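Local coordinates for SusD-like carbohydrate binding protein BF1063 (Bacteroides fragilis NCTC 9343, PDB 3I4G) that probably binds carbohydrate at the outer membrane of the bacterium, as other members of the SusD family do, at residues Y321-Y335 and S356-E368. Numbering follows the deposited sequence.
With EDO (1,2-ethanediol), chain C.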
ATOM      1  N   TYR A 321       6.036  -0.848 -16.364  1.00  7.36           N
ATOM      2  CA  TYR A 321       5.256   0.269 -15.805  1.00  7.84           C
ATOM      3  C   TYR A 321       5.577   0.541 -14.332  1.00  8.05           C
ATOM      4  O   TYR A 321       5.446   1.649 -13.866  1.00  8.30           O
ATOM      5  CB  TYR A 321       3.751   0.035 -15.881  1.00  8.49           C
ATOM      6  CG  TYR A 321       3.170  -0.103 -17.280  1.00  8.82           C
ATOM      7  CD1 TYR A 321       3.730   0.530 -18.357  1.00  8.44           C
ATOM      8  CD2 TYR A 321       1.973  -0.793 -17.493  1.00  8.60           C
ATOM      9  CE1 TYR A 321       3.171   0.425 -19.642  1.00  8.00           C
ATOM     10  CE2 TYR A 321       1.413  -0.921 -18.755  1.00  8.59           C
ATOM     11  CZ  TYR A 321       2.020  -0.314 -19.819  1.00  9.06           C
ATOM     12  OH  TYR A 321       1.493  -0.402 -21.110  1.00 10.23           O
ATOM     13  N   THR A 322       6.003  -0.488 -13.620  1.00  8.18           N
ATOM     14  CA  THR A 322       6.155  -0.416 -12.164  1.00  8.63           C
ATOM     15  C   THR A 322       7.569  -0.226 -11.663  1.00  8.26           C
ATOM     16  O   THR A 322       7.766   0.504 -10.664  1.00  7.78           O
ATOM     17  CB  THR A 322       5.536  -1.667 -11.548  1.00  8.33           C
ATOM     18  OG1 THR A 322       4.151  -1.740 -11.972  1.00  8.88           O
ATOM     19  CG2 THR A 322       5.561  -1.637 -10.030  1.00  9.45           C
ATOM     20  N   ILE A 323       8.540  -0.839 -12.333  1.00  7.22           N
ATOM     21  CA  ILE A 323       9.934  -0.785 -11.890  1.00  7.91           C
ATOM     22  C   ILE A 323      10.852  -0.467 -13.034  1.00  8.77           C
ATOM     23  O   ILE A 323      10.477  -0.643 -14.208  1.00  9.19           O
ATOM     24  CB  ILE A 323      10.354  -2.144 -11.206  1.00  8.99           C
ATOM     25  CG1 ILE A 323      10.380  -3.313 -12.202  1.00  9.57           C
ATOM     26  CG2 ILE A 323       9.427  -2.443 -10.050  1.00  9.44           C
ATOM     27  CD1 ILE A 323      10.878  -4.646 -11.602  1.00 10.34           C
ATOM     28  N   TYR A 324      12.067  -0.010 -12.723  1.00  7.48           N
ATOM     29  CA  TYR A 324      13.109   0.169 -13.757  1.00  8.00           C
ATOM     30  C   TYR A 324      14.426  -0.375 -13.194  1.00  9.36           C
ATOM     31  O   TYR A 324      14.505  -0.798 -12.014  1.00  8.21           O
ATOM     32  CB  TYR A 324      13.160   1.602 -14.329  1.00  7.77           C
ATOM     33  CG  TYR A 324      13.504   2.723 -13.384  1.00  7.75           C
ATOM     34  CD1 TYR A 324      12.510   3.340 -12.650  1.00  8.02           C
ATOM     35  CD2 TYR A 324      14.785   3.238 -13.309  1.00  7.88           C
ATOM     36  CE1 TYR A 324      12.774   4.409 -11.841  1.00  8.89           C
ATOM     37  CE2 TYR A 324      15.072   4.304 -12.477  1.00  8.07           C
ATOM     38  CZ  TYR A 324      14.068   4.869 -11.747  1.00  7.72           C
ATOM     39  OH  TYR A 324      14.360   5.930 -10.919  1.00  8.88           O
ATOM     40  N   TYR A 325      15.438  -0.412 -14.057  1.00  8.23           N
ATOM     41  CA  TYR A 325      16.664  -1.182 -13.854  1.00  7.29           C
ATOM     42  C   TYR A 325      17.739  -0.619 -14.768  1.00  7.63           C
ATOM     43  O   TYR A 325      17.461   0.259 -15.594  1.00  8.58           O
ATOM     44  CB  TYR A 325      16.398  -2.668 -14.171  1.00  7.39           C
ATOM     45  CG  TYR A 325      15.520  -2.828 -15.398  1.00  7.68           C
ATOM     46  CD1 TYR A 325      16.060  -2.730 -16.657  1.00  8.69           C
ATOM     47  CD2 TYR A 325      14.152  -3.043 -15.293  1.00  8.56           C
ATOM     48  CE1 TYR A 325      15.278  -2.786 -17.777  1.00  8.65           C
ATOM     49  CE2 TYR A 325      13.351  -3.127 -16.456  1.00  9.05           C
ATOM     50  CZ  TYR A 325      13.926  -3.009 -17.689  1.00  9.39           C
ATOM     51  OH  TYR A 325      13.128  -3.058 -18.822  1.00 10.46           O
ATOM     52  N   ASN A 326      18.954  -1.110 -14.640  1.00  8.37           N
ATOM     53  CA  ASN A 326      20.069  -0.644 -15.443  1.00  7.40           C
ATOM     54  C   ASN A 326      19.750  -0.718 -16.916  1.00  8.78           C
ATOM     55  O   ASN A 326      19.327  -1.758 -17.408  1.00  9.31           O
ATOM     56  CB  ASN A 326      21.319  -1.477 -15.138  1.00  8.28           C
ATOM     57  CG  ASN A 326      22.558  -0.904 -15.749  1.00  8.58           C
ATOM     58  OD1 ASN A 326      22.735   0.318 -15.720  1.00  8.66           O
ATOM     59  ND2 ASN A 326      23.465  -1.751 -16.250  1.00  9.09           N
ATOM     60  N   GLY A 327      19.973   0.396 -17.607  1.00  9.24           N
ATOM     61  CA  GLY A 327      19.704   0.481 -19.045  1.00  9.27           C
ATOM     62  C   GLY A 327      18.349   0.959 -19.455  1.00 10.41           C
ATOM     63  O   GLY A 327      18.156   1.340 -20.603  1.00 11.12           O
ATOM     64  N   ALA A 328      17.395   0.981 -18.536  1.00  9.11           N
ATOM     65  CA  ALA A 328      16.068   1.512 -18.805  1.00  7.89           C
ATOM     66  C   ALA A 328      16.106   3.021 -18.903  1.00  7.88           C
ATOM     67  O   ALA A 328      16.984   3.652 -18.329  1.00 10.33           O
ATOM     68  CB  ALA A 328      15.075   1.076 -17.681  1.00  9.47           C
ATOM     69  N   ILE A 329      15.154   3.581 -19.644  1.00  8.49           N
ATOM     70  CA  ILE A 329      14.952   5.014 -19.722  1.00  8.11           C
ATOM     71  C   ILE A 329      13.911   5.418 -18.695  1.00  8.70           C
ATOM     72  O   ILE A 329      12.848   4.820 -18.597  1.00  9.39           O
ATOM     73  CB  ILE A 329      14.514   5.432 -21.132  1.00  8.43           C
ATOM     74  CG1 ILE A 329      15.600   5.058 -22.144  1.00  9.45           C
ATOM     75  CG2 ILE A 329      14.220   6.950 -21.175  1.00  9.94           C
ATOM     76  CD1 ILE A 329      16.904   5.805 -22.022  1.00 14.35           C
ATOM     77  N   PHE A 330      14.223   6.459 -17.939  1.00  8.42           N
ATOM     78  CA  PHE A 330      13.336   7.044 -16.924  1.00  8.20           C
ATOM     79  C   PHE A 330      13.518   8.540 -16.944  1.00  8.86           C
ATOM     80  O   PHE A 330      14.634   9.032 -16.841  1.00  8.76           O
ATOM     81  CB  PHE A 330      13.647   6.458 -15.546  1.00  8.81           C
ATOM     82  CG  PHE A 330      12.774   7.015 -14.467  1.00  8.51           C
ATOM     83  CD1 PHE A 330      11.482   6.581 -14.261  1.00  9.37           C
ATOM     84  CD2 PHE A 330      13.246   8.025 -13.664  1.00 10.29           C
ATOM     85  CE1 PHE A 330      10.693   7.139 -13.256  1.00  8.49           C
ATOM     86  CE2 PHE A 330      12.451   8.557 -12.647  1.00  9.91           C
ATOM     87  CZ  PHE A 330      11.189   8.115 -12.452  1.00  9.34           C
HETATM   88  N   MSE A 331      12.420   9.264 -17.067  1.00  9.73           N
HETATM   89  CA  MSE A 331      12.497  10.725 -17.174  1.00 10.45           C
HETATM   90  C   MSE A 331      13.451  11.145 -18.305  1.00 10.99           C
HETATM   91  O   MSE A 331      14.207  12.127 -18.199  1.00 11.13           O
HETATM   92  CB  MSE A 331      12.852  11.405 -15.836  1.00 11.31           C
HETATM   93  CG  MSE A 331      11.737  11.344 -14.875  1.00 10.40           C
HETATM   94 SE   MSE A 331      12.164  12.302 -13.220  0.75 10.85          SE
HETATM   95  CE  MSE A 331      10.457  12.179 -12.461  1.00 11.88           C
ATOM     96  N   GLY A 332      13.415  10.390 -19.393  1.00 10.56           N
ATOM     97  CA  GLY A 332      14.136  10.769 -20.596  1.00 10.89           C
ATOM     98  C   GLY A 332      15.611  10.448 -20.639  1.00 11.05           C
ATOM     99  O   GLY A 332      16.266  10.770 -21.619  1.00 12.09           O
ATOM    100  N   THR A 333      16.170   9.889 -19.575  1.00  9.26           N
ATOM    101  CA  THR A 333      17.588   9.563 -19.554  1.00  9.25           C
ATOM    102  C   THR A 333      17.764   8.170 -18.980  1.00  8.60           C
ATOM    103  O   THR A 333      16.908   7.643 -18.260  1.00  9.74           O
ATOM    104  CB  THR A 333      18.427  10.606 -18.756  1.00 10.92           C
ATOM    105  OG1 THR A 333      18.021  10.643 -17.376  1.00 11.99           O
ATOM    106  CG2 THR A 333      18.276  12.026 -19.390  1.00 11.32           C
ATOM    107  N   GLU A 334      18.867   7.562 -19.361  1.00  7.97           N
ATOM    108  CA  GLU A 334      19.138   6.181 -18.997  1.00  7.76           C
ATOM    109  C   GLU A 334      19.547   6.036 -17.537  1.00  8.41           C
ATOM    110  O   GLU A 334      20.441   6.731 -17.052  1.00  9.86           O
ATOM    111  CB  GLU A 334      20.245   5.611 -19.881  1.00  9.87           C
ATOM    112  CG  GLU A 334      20.498   4.102 -19.699  1.00  9.25           C
ATOM    113  CD  GLU A 334      21.513   3.558 -20.657  1.00 11.63           C
ATOM    114  OE1 GLU A 334      21.519   3.990 -21.825  1.00 15.55           O
ATOM    115  OE2 GLU A 334      22.274   2.648 -20.276  1.00 12.28           O
ATOM    116  N   TYR A 335      18.925   5.074 -16.854  1.00  8.72           N
ATOM    117  CA  TYR A 335      19.313   4.716 -15.492  1.00  8.76           C
ATOM    118  C   TYR A 335      20.591   3.865 -15.595  1.00  9.07           C
ATOM    119  O   TYR A 335      20.614   2.856 -16.288  1.00  9.68           O
ATOM    120  CB  TYR A 335      18.201   3.952 -14.801  1.00  8.55           C
ATOM    121  CG  TYR A 335      18.514   3.598 -13.363  1.00  8.48           C
ATOM    122  CD1 TYR A 335      18.965   4.550 -12.443  1.00  9.66           C
ATOM    123  CD2 TYR A 335      18.305   2.335 -12.902  1.00  9.05           C
ATOM    124  CE1 TYR A 335      19.221   4.219 -11.128  1.00  8.57           C
ATOM    125  CE2 TYR A 335      18.543   1.990 -11.596  1.00  7.98           C
ATOM    126  CZ  TYR A 335      18.980   2.930 -10.708  1.00  8.36           C
ATOM    127  OH  TYR A 335      19.220   2.552  -9.387  1.00  9.24           O
ATOM    128  N   SER A 356      20.456   2.810  -5.234  1.00  8.45           N
ATOM    129  CA  SER A 356      19.738   1.586  -5.019  1.00  8.00           C
ATOM    130  C   SER A 356      20.591   0.489  -4.435  1.00  8.00           C
ATOM    131  O   SER A 356      21.730   0.285  -4.831  1.00  8.87           O
ATOM    132  CB  SER A 356      19.189   1.080  -6.373  1.00  7.73           C
ATOM    133  OG  SER A 356      18.522  -0.174  -6.220  1.00  8.52           O
ATOM    134  N   ARG A 357      20.042  -0.244  -3.490  1.00  8.37           N
ATOM    135  CA  ARG A 357      20.721  -1.402  -2.914  1.00  8.38           C
ATOM    136  C   ARG A 357      20.425  -2.671  -3.677  1.00  8.23           C
ATOM    137  O   ARG A 357      21.072  -3.699  -3.464  1.00  8.18           O
ATOM    138  CB  ARG A 357      20.321  -1.600  -1.455  1.00  7.98           C
ATOM    139  CG  ARG A 357      20.955  -0.619  -0.546  1.00  8.30           C
ATOM    140  CD  ARG A 357      22.459  -0.945  -0.244  1.00  8.59           C
ATOM    141  NE  ARG A 357      22.975   0.188   0.496  1.00 11.57           N
ATOM    142  CZ  ARG A 357      23.425   1.308  -0.065  1.00 11.13           C
ATOM    143  NH1 ARG A 357      23.720   1.368  -1.357  1.00 11.33           N
ATOM    144  NH2 ARG A 357      23.607   2.359   0.695  1.00 11.90           N
ATOM    145  N   THR A 358      19.449  -2.642  -4.588  1.00  9.15           N
ATOM    146  CA  THR A 358      19.068  -3.838  -5.339  1.00  8.37           C
ATOM    147  C   THR A 358      19.415  -3.805  -6.822  1.00  8.47           C
ATOM    148  O   THR A 358      19.526  -4.858  -7.440  1.00  9.29           O
ATOM    149  CB  THR A 358      17.565  -4.084  -5.250  1.00  8.62           C
ATOM    150  OG1 THR A 358      16.899  -2.975  -5.859  1.00  9.22           O
ATOM    151  CG2 THR A 358      17.048  -4.228  -3.796  1.00 10.74           C
ATOM    152  N   GLY A 359      19.527  -2.630  -7.424  1.00  9.46           N
ATOM    153  CA  GLY A 359      19.659  -2.544  -8.876  1.00  9.04           C
ATOM    154  C   GLY A 359      18.336  -2.209  -9.539  1.00  9.21           C
ATOM    155  O   GLY A 359      18.303  -1.961 -10.752  1.00 10.66           O
ATOM    156  N   PHE A 360      17.241  -2.219  -8.778  1.00  9.28           N
ATOM    157  CA  PHE A 360      15.924  -1.806  -9.276  1.00  7.86           C
ATOM    158  C   PHE A 360      15.544  -0.497  -8.604  1.00  8.50           C
ATOM    159  O   PHE A 360      16.024  -0.151  -7.505  1.00  8.32           O
ATOM    160  CB  PHE A 360      14.858  -2.848  -8.979  1.00  9.04           C
ATOM    161  CG  PHE A 360      15.071  -4.177  -9.669  1.00  8.13           C
ATOM    162  CD1 PHE A 360      14.849  -4.286 -11.028  1.00  9.00           C
ATOM    163  CD2 PHE A 360      15.478  -5.311  -8.968  1.00  7.18           C
ATOM    164  CE1 PHE A 360      15.001  -5.497 -11.676  1.00  8.98           C
ATOM    165  CE2 PHE A 360      15.629  -6.519  -9.620  1.00  8.23           C
ATOM    166  CZ  PHE A 360      15.420  -6.608 -10.954  1.00  8.60           C
HETATM  167  N   MSE A 361      14.618   0.183  -9.252  1.00  7.35           N
HETATM  168  CA  MSE A 361      13.984   1.377  -8.742  1.00  7.34           C
HETATM  169  C   MSE A 361      12.501   1.324  -9.046  1.00  8.20           C
HETATM  170  O   MSE A 361      12.064   0.558  -9.911  1.00  7.88           O
HETATM  171  CB  MSE A 361      14.608   2.611  -9.357  1.00  7.88           C
HETATM  172  CG  MSE A 361      16.061   2.841  -8.990  1.00  8.07           C
HETATM  173 SE   MSE A 361      16.227   3.338  -7.058  0.75 10.27          SE
HETATM  174  CE  MSE A 361      15.643   5.023  -7.176  1.00 12.24           C
HETATM  175  N   MSE A 362      11.720   2.152  -8.348  1.00  7.98           N
HETATM  176  CA  MSE A 362      10.282   2.234  -8.603  1.00  8.28           C
HETATM  177  C   MSE A 362       9.967   3.291  -9.646  1.00  8.12           C
HETATM  178  O   MSE A 362      10.305   4.449  -9.500  1.00  8.82           O
HETATM  179  CB  MSE A 362       9.516   2.564  -7.303  1.00  9.52           C
HETATM  180  CG  MSE A 362       8.009   2.680  -7.495  1.00  9.27           C
HETATM  181 SE   MSE A 362       7.095   2.932  -5.790  0.75  7.38          SE
HETATM  182  CE  MSE A 362       7.588   4.706  -5.548  1.00 10.16           C
ATOM    183  N   ARG A 363       9.272   2.879 -10.698  1.00  7.57           N
ATOM    184  CA  ARG A 363       8.763   3.788 -11.746  1.00  8.56           C
ATOM    185  C   ARG A 363       7.367   4.305 -11.389  1.00  8.19           C
ATOM    186  O   ARG A 363       7.010   5.444 -11.728  1.00  8.63           O
ATOM    187  CB  ARG A 363       8.718   3.074 -13.108  1.00  8.20           C
ATOM    188  CG  ARG A 363       8.508   4.027 -14.267  1.00  9.34           C
ATOM    189  CD  ARG A 363       8.300   3.352 -15.594  1.00  8.14           C
ATOM    190  NE  ARG A 363       9.471   2.671 -16.144  1.00  8.90           N
ATOM    191  CZ  ARG A 363      10.395   3.252 -16.906  1.00  8.71           C
ATOM    192  NH1 ARG A 363      10.384   4.559 -17.123  1.00  8.01           N
ATOM    193  NH2 ARG A 363      11.383   2.532 -17.405  1.00  9.21           N
ATOM    194  N   LYS A 364       6.556   3.477 -10.746  1.00  8.17           N
ATOM    195  CA  LYS A 364       5.186   3.835 -10.363  1.00  6.96           C
ATOM    196  C   LYS A 364       5.199   5.121  -9.550  1.00  9.11           C
ATOM    197  O   LYS A 364       6.102   5.333  -8.750  1.00  8.95           O
ATOM    198  CB  LYS A 364       4.544   2.712  -9.583  1.00  8.48           C
ATOM    199  CG  LYS A 364       3.057   2.885  -9.303  1.00  8.23           C
ATOM    200  CD  LYS A 364       2.413   1.629  -8.721  1.00  8.28           C
ATOM    201  CE  LYS A 364       2.102   0.559  -9.804  1.00  9.60           C
ATOM    202  NZ  LYS A 364       1.470  -0.684  -9.260  1.00  7.84           N
ATOM    203  N   TYR A 365       4.171   5.960  -9.799  1.00  8.52           N
ATOM    204  CA  TYR A 365       3.878   7.237  -9.126  1.00  8.19           C
ATOM    205  C   TYR A 365       4.624   8.448  -9.685  1.00  8.54           C
ATOM    206  O   TYR A 365       4.375   9.562  -9.242  1.00 10.15           O
ATOM    207  CB  TYR A 365       4.120   7.141  -7.611  1.00  8.71           C
ATOM    208  CG  TYR A 365       3.316   6.116  -6.876  1.00  7.78           C
ATOM    209  CD1 TYR A 365       1.945   6.266  -6.668  1.00  7.38           C
ATOM    210  CD2 TYR A 365       3.926   4.979  -6.352  1.00  8.62           C
ATOM    211  CE1 TYR A 365       1.207   5.310  -5.995  1.00  8.79           C
ATOM    212  CE2 TYR A 365       3.185   4.012  -5.701  1.00  8.91           C
ATOM    213  CZ  TYR A 365       1.838   4.184  -5.500  1.00  8.34           C
ATOM    214  OH  TYR A 365       1.141   3.251  -4.808  1.00  9.02           O
ATOM    215  N   PHE A 366       5.489   8.235 -10.672  1.00  9.25           N
ATOM    216  CA  PHE A 366       6.295   9.333 -11.254  1.00  8.67           C
ATOM    217  C   PHE A 366       5.878   9.650 -12.672  1.00 11.34           C
ATOM    218  O   PHE A 366       6.102   8.871 -13.579  1.00  9.94           O
ATOM    219  CB  PHE A 366       7.798   9.004 -11.153  1.00  9.82           C
ATOM    220  CG  PHE A 366       8.248   8.746  -9.729  1.00 10.06           C
ATOM    221  CD1 PHE A 366       8.081   9.712  -8.736  1.00 13.35           C
ATOM    222  CD2 PHE A 366       8.788   7.561  -9.358  1.00 10.66           C
ATOM    223  CE1 PHE A 366       8.435   9.460  -7.431  1.00 14.37           C
ATOM    224  CE2 PHE A 366       9.146   7.320  -8.042  1.00 13.76           C
ATOM    225  CZ  PHE A 366       8.983   8.262  -7.083  1.00 13.90           C
ATOM    226  N   GLU A 367       5.220  10.806 -12.825  1.00 10.00           N
ATOM    227  CA  GLU A 367       4.737  11.297 -14.119  1.00 11.76           C
ATOM    228  C   GLU A 367       5.923  11.880 -14.850  1.00 14.21           C
ATOM    229  O   GLU A 367       6.156  13.095 -14.790  1.00 16.39           O
ATOM    230  CB  GLU A 367       3.605  12.300 -13.856  1.00 11.74           C
ATOM    231  CG  GLU A 367       2.932  12.850 -15.106  1.00 14.07           C
ATOM    232  CD  GLU A 367       1.784  13.809 -14.783  1.00 19.21           C
ATOM    233  OE1 GLU A 367       1.050  13.648 -13.798  1.00 14.06           O
ATOM    234  OE2 GLU A 367       1.596  14.764 -15.557  1.00 22.59           O
ATOM    235  N   GLU A 368       6.600  11.050 -15.642  1.00 10.78           N
ATOM    236  CA  GLU A 368       7.920  11.358 -16.186  1.00 11.43           C
ATOM    237  C   GLU A 368       7.984  12.483 -17.186  1.00 15.03           C
ATOM    238  O   GLU A 368       9.012  13.117 -17.281  1.00 18.09           O
ATOM    239  CB  GLU A 368       8.513  10.106 -16.858  1.00 13.80           C
ATOM    240  CG  GLU A 368       8.713   8.951 -15.890  1.00 11.05           C
ATOM    241  CD  GLU A 368       9.105   7.695 -16.637  1.00 11.28           C
ATOM    242  OE1 GLU A 368      10.099   7.729 -17.366  1.00 10.03           O
ATOM    243  OE2 GLU A 368       8.414   6.640 -16.467  1.00 10.24           O
TER
HETATM  244  C1  EDO C   2       5.620  13.479  -8.557  1.00 20.03           C
HETATM  245  O1  EDO C   2       4.944  13.129  -7.329  1.00 19.09           O
HETATM  246  C2  EDO C   2       4.696  12.999  -9.668  1.00 18.13           C
HETATM  247  O2  EDO C   2       5.471  12.781 -10.829  1.00 19.77           O
HETATM  248  O   HOH W   1      11.377  -0.202 -16.780  1.00  8.78           O
HETATM  249  O   HOH W   2      12.450   6.114  -9.031  1.00  9.35           O
HETATM  250  O   HOH W   3      19.623  -3.167 -12.753  1.00  9.78           O
HETATM  251  O   HOH W   4      10.193   6.693 -19.771  1.00 26.68           O
HETATM  252  O   HOH W   5      11.280   8.705 -20.088  1.00 21.45           O
HETATM  253  O   HOH W   6      19.923   4.559  -7.582  1.00  8.46           O
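Tyr324 and Met361 form the hydrogen-bonded pair of a short antiparallel sheet: Tyr324 N reaches Met361 O at 2.9 Å, and Met361 N returns an equal bond to Tyr324 O. Just before strand 323-325, at the end of helix 317-322, Thr322 O accepts from both Arg363 N (2.8 Å) and Lys364 N, which follow the partner strand and approach above the same face of its carbonyl plane.

Arg363 and Glu368 together bind the hairpin formed by strands 329-330 and 333-334. The CG of Arg363 stands anti to the backbone N (chi1 -167°) and the chain bends at chi3, bringing the guanidinium end-on to the hairpin; Arg363 NH1 (2.9 Å) and NH2 both hold Ile329 O, which lies in the guanidinium plane. NH1 also makes a salt bridge with Glu368 OE2 on its syn side. The other carboxylate oxygen, Glu368 OE1, accepts from Met331 N at 2.8 Å, nearly straight at 167°, so backbone and arginine together fix the carboxylate. One water joins Arg363 NH2 to Ile323 O, and another links Tyr324 OH to Met362 O.

Apolar packing centres on the Tyr324 ring. Met361 CB sits over one face, 3.5 Å from the centroid, in a CH-pi contact, while Phe330 CG lies over the opposite face, near its rim. Met361 CG turns toward Tyr335, 3.2 Å from its OH. Phe330 CZ meets Phe366 CB at 3.7 Å.

On the other side of the sheet, Ile323 and Phe360 touch and rest on Pro283. A two-stranded antiparallel sheet is thus joined to a beta hairpin with a type I' turn, within the SusD-family region of the chain.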